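Local coordinates for uncharacterized protein (Thermus thermophilus HB8, PDB 6SCE), which probably acts as a CRISPR defence DNA nuclease of type III systems, switched on by binding cyclic oligoadenylate through its CARF domains, at residues 315-320 against 339-344. Sequence-based numbering, arbitrary orientation.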
loop_
_atom_site.group_PDB
_atom_site.type_symbol
_atom_site.label_atom_id
_atom_site.label_comp_id
_atom_site.label_asym_id
_atom_site.label_seq_id
_atom_site.Cartn_x
_atom_site.Cartn_y
_atom_site.Cartn_z
ATOM N N ARG A 315 4.162 -4.875 25.410
ATOM C CA ARG A 315 5.462 -5.283 25.920
ATOM C C ARG A 315 6.034 -6.434 25.081
ATOM O O ARG A 315 7.239 -6.613 25.028
ATOM C CB ARG A 315 5.364 -5.662 27.405
ATOM C CG ARG A 315 4.938 -4.505 28.308
ATOM C CD ARG A 315 5.204 -4.811 29.781
ATOM N NE ARG A 315 5.146 -3.637 30.653
ATOM C CZ ARG A 315 4.043 -3.186 31.242
ATOM N NH1 ARG A 315 2.887 -3.799 31.052
ATOM N NH2 ARG A 315 4.100 -2.115 32.029
ATOM N N GLU A 316 5.163 -7.214 24.430
ATOM C CA GLU A 316 5.577 -8.270 23.508
ATOM C C GLU A 316 4.714 -8.197 22.239
ATOM O O GLU A 316 3.507 -7.951 22.311
ATOM C CB GLU A 316 5.428 -9.671 24.119
ATOM C CG GLU A 316 6.168 -9.866 25.435
ATOM C CD GLU A 316 6.418 -11.315 25.795
ATOM O OE1 GLU A 316 6.718 -12.147 24.912
ATOM O OE2 GLU A 316 6.342 -11.624 26.993
ATOM N N VAL A 317 5.356 -8.399 21.102
ATOM C CA VAL A 317 4.682 -8.376 19.831
ATOM C C VAL A 317 5.012 -9.657 19.097
ATOM O O VAL A 317 6.145 -10.136 19.125
ATOM C CB VAL A 317 5.012 -7.107 19.019
ATOM C CG1 VAL A 317 6.490 -7.006 18.699
ATOM C CG2 VAL A 317 4.197 -7.080 17.734
ATOM N N TYR A 318 4.005 -10.230 18.467
ATOM C CA TYR A 318 4.174 -11.427 17.670
ATOM C C TYR A 318 3.839 -11.065 16.247
ATOM O O TYR A 318 2.740 -10.586 16.014
ATOM C CB TYR A 318 3.222 -12.510 18.135
ATOM C CG TYR A 318 3.559 -13.082 19.505
ATOM C CD1 TYR A 318 3.216 -12.404 20.659
ATOM C CD2 TYR A 318 4.195 -14.321 19.629
ATOM C CE1 TYR A 318 3.513 -12.929 21.916
ATOM C CE2 TYR A 318 4.506 -14.845 20.873
ATOM C CZ TYR A 318 4.167 -14.151 22.015
ATOM O OH TYR A 318 4.454 -14.675 23.271
ATOM N N LEU A 319 4.799 -11.235 15.345
ATOM C CA LEU A 319 4.708 -10.797 13.965
ATOM C C LEU A 319 4.853 -11.986 13.034
ATOM O O LEU A 319 5.853 -12.697 13.105
ATOM C CB LEU A 319 5.787 -9.757 13.654
ATOM C CG LEU A 319 5.792 -8.474 14.463
ATOM C CD1 LEU A 319 6.996 -7.607 14.164
ATOM C CD2 LEU A 319 4.485 -7.715 14.211
ATOM N N LEU A 320 3.858 -12.226 12.178
ATOM C CA LEU A 320 3.899 -13.305 11.204
ATOM C C LEU A 320 3.792 -12.782 9.808
ATOM O O LEU A 320 2.974 -11.915 9.538
ATOM C CB LEU A 320 2.747 -14.289 11.445
ATOM C CG LEU A 320 2.703 -15.021 12.779
ATOM C CD1 LEU A 320 1.495 -15.962 12.865
ATOM C CD2 LEU A 320 3.975 -15.792 13.002
ATOM N N LYS A 339 11.860 0.224 20.427
ATOM C CA LYS A 339 10.901 0.765 21.388
ATOM C C LYS A 339 10.831 -0.055 22.672
ATOM O O LYS A 339 9.903 0.127 23.465
ATOM C CB LYS A 339 9.503 0.849 20.750
ATOM C CG LYS A 339 9.404 1.817 19.587
ATOM C CD LYS A 339 9.794 3.231 20.021
ATOM C CE LYS A 339 9.312 4.297 19.058
ATOM N NZ LYS A 339 9.662 5.652 19.577
ATOM N N GLY A 340 11.787 -0.965 22.865
ATOM C CA GLY A 340 11.875 -1.774 24.073
ATOM C C GLY A 340 10.867 -2.908 24.141
ATOM O O GLY A 340 10.610 -3.436 25.221
ATOM N N VAL A 341 10.292 -3.286 22.995
ATOM C CA VAL A 341 9.271 -4.327 22.942
ATOM C C VAL A 341 9.917 -5.643 22.594
ATOM O O VAL A 341 10.698 -5.685 21.667
ATOM C CB VAL A 341 8.178 -4.003 21.887
ATOM C CG1 VAL A 341 7.101 -5.077 21.877
ATOM C CG2 VAL A 341 7.547 -2.656 22.193
ATOM N N ARG A 342 9.587 -6.713 23.311
ATOM C CA ARG A 342 10.081 -8.046 22.929
ATOM C C ARG A 342 9.376 -8.542 21.657
ATOM O O ARG A 342 8.150 -8.584 21.600
ATOM C CB ARG A 342 9.876 -9.075 24.027
ATOM C CG ARG A 342 10.601 -10.392 23.759
ATOM C CD ARG A 342 10.337 -11.431 24.833
ATOM N NE ARG A 342 11.157 -11.180 26.009
ATOM C CZ ARG A 342 10.736 -10.686 27.178
ATOM N NH1 ARG A 342 9.449 -10.385 27.417
ATOM N NH2 ARG A 342 11.635 -10.506 28.142
ATOM N N VAL A 343 10.157 -8.935 20.665
ATOM C CA VAL A 343 9.613 -9.354 19.373
ATOM C C VAL A 343 9.746 -10.858 19.151
ATOM O O VAL A 343 10.817 -11.423 19.327
ATOM C CB VAL A 343 10.322 -8.652 18.224
ATOM C CG1 VAL A 343 9.759 -9.139 16.889
ATOM C CG2 VAL A 343 10.169 -7.152 18.361
ATOM N N HIS A 344 8.659 -11.491 18.740
ATOM C CA HIS A 344 8.680 -12.861 18.256
ATOM C C HIS A 344 8.146 -12.835 16.834
ATOM O O HIS A 344 7.147 -12.165 16.555
ATOM C CB HIS A 344 7.795 -13.719 19.111
ATOM C CG HIS A 344 8.022 -13.555 20.576
ATOM N ND1 HIS A 344 9.123 -14.086 21.225
ATOM C CD2 HIS A 344 7.289 -12.932 21.527
ATOM C CE1 HIS A 344 9.055 -13.789 22.509
ATOM N NE2 HIS A 344 7.949 -13.099 22.720
#
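Val317 and Val343 sit side by side where two parallel strands join, the two ends of a right-handed beta-alpha-beta unit in which helix 326-338 carries the chain from strand 316-321 to the outermost strand, 342-347, of a Rossmann-like sheet. Four backbone hydrogen bonds zip the pair in parallel register: Arg342 N to Arg315 O, Val317 N to Arg342 O (2.8 Å), His344 N to Val317 O and Leu319 N to His344 O.

The apolar contacts lie on the face covered by helix 326-338. With CG1 between its backbone N and carbonyl carbon (chi1 61°), Val317 meets CG2 of Val343 at 3.7 Å and also touches Val341 CG1; Phe336 of the helix packs on both Val317 and Val343.

On the other face the contacts are polar and aromatic. Glu316 OE1 accepts a nearly straight bond from His344 NE2 (2.7 Å, 165° at the hydrogen), lying close to the imidazole plane. Its OE2 makes a long salt bridge to Arg342 NH1 and is also bound by the backbone N of Gln289. An alanine in place of Glu316 would probably leave the His344 ring freer to turn and Arg342 without this carboxylate. Beyond them, Tyr318 bonds through OH to Pro286 O, while His344 CD2 lies over one face of the phenol, near its rim, 3.4 Å from Tyr318 CZ.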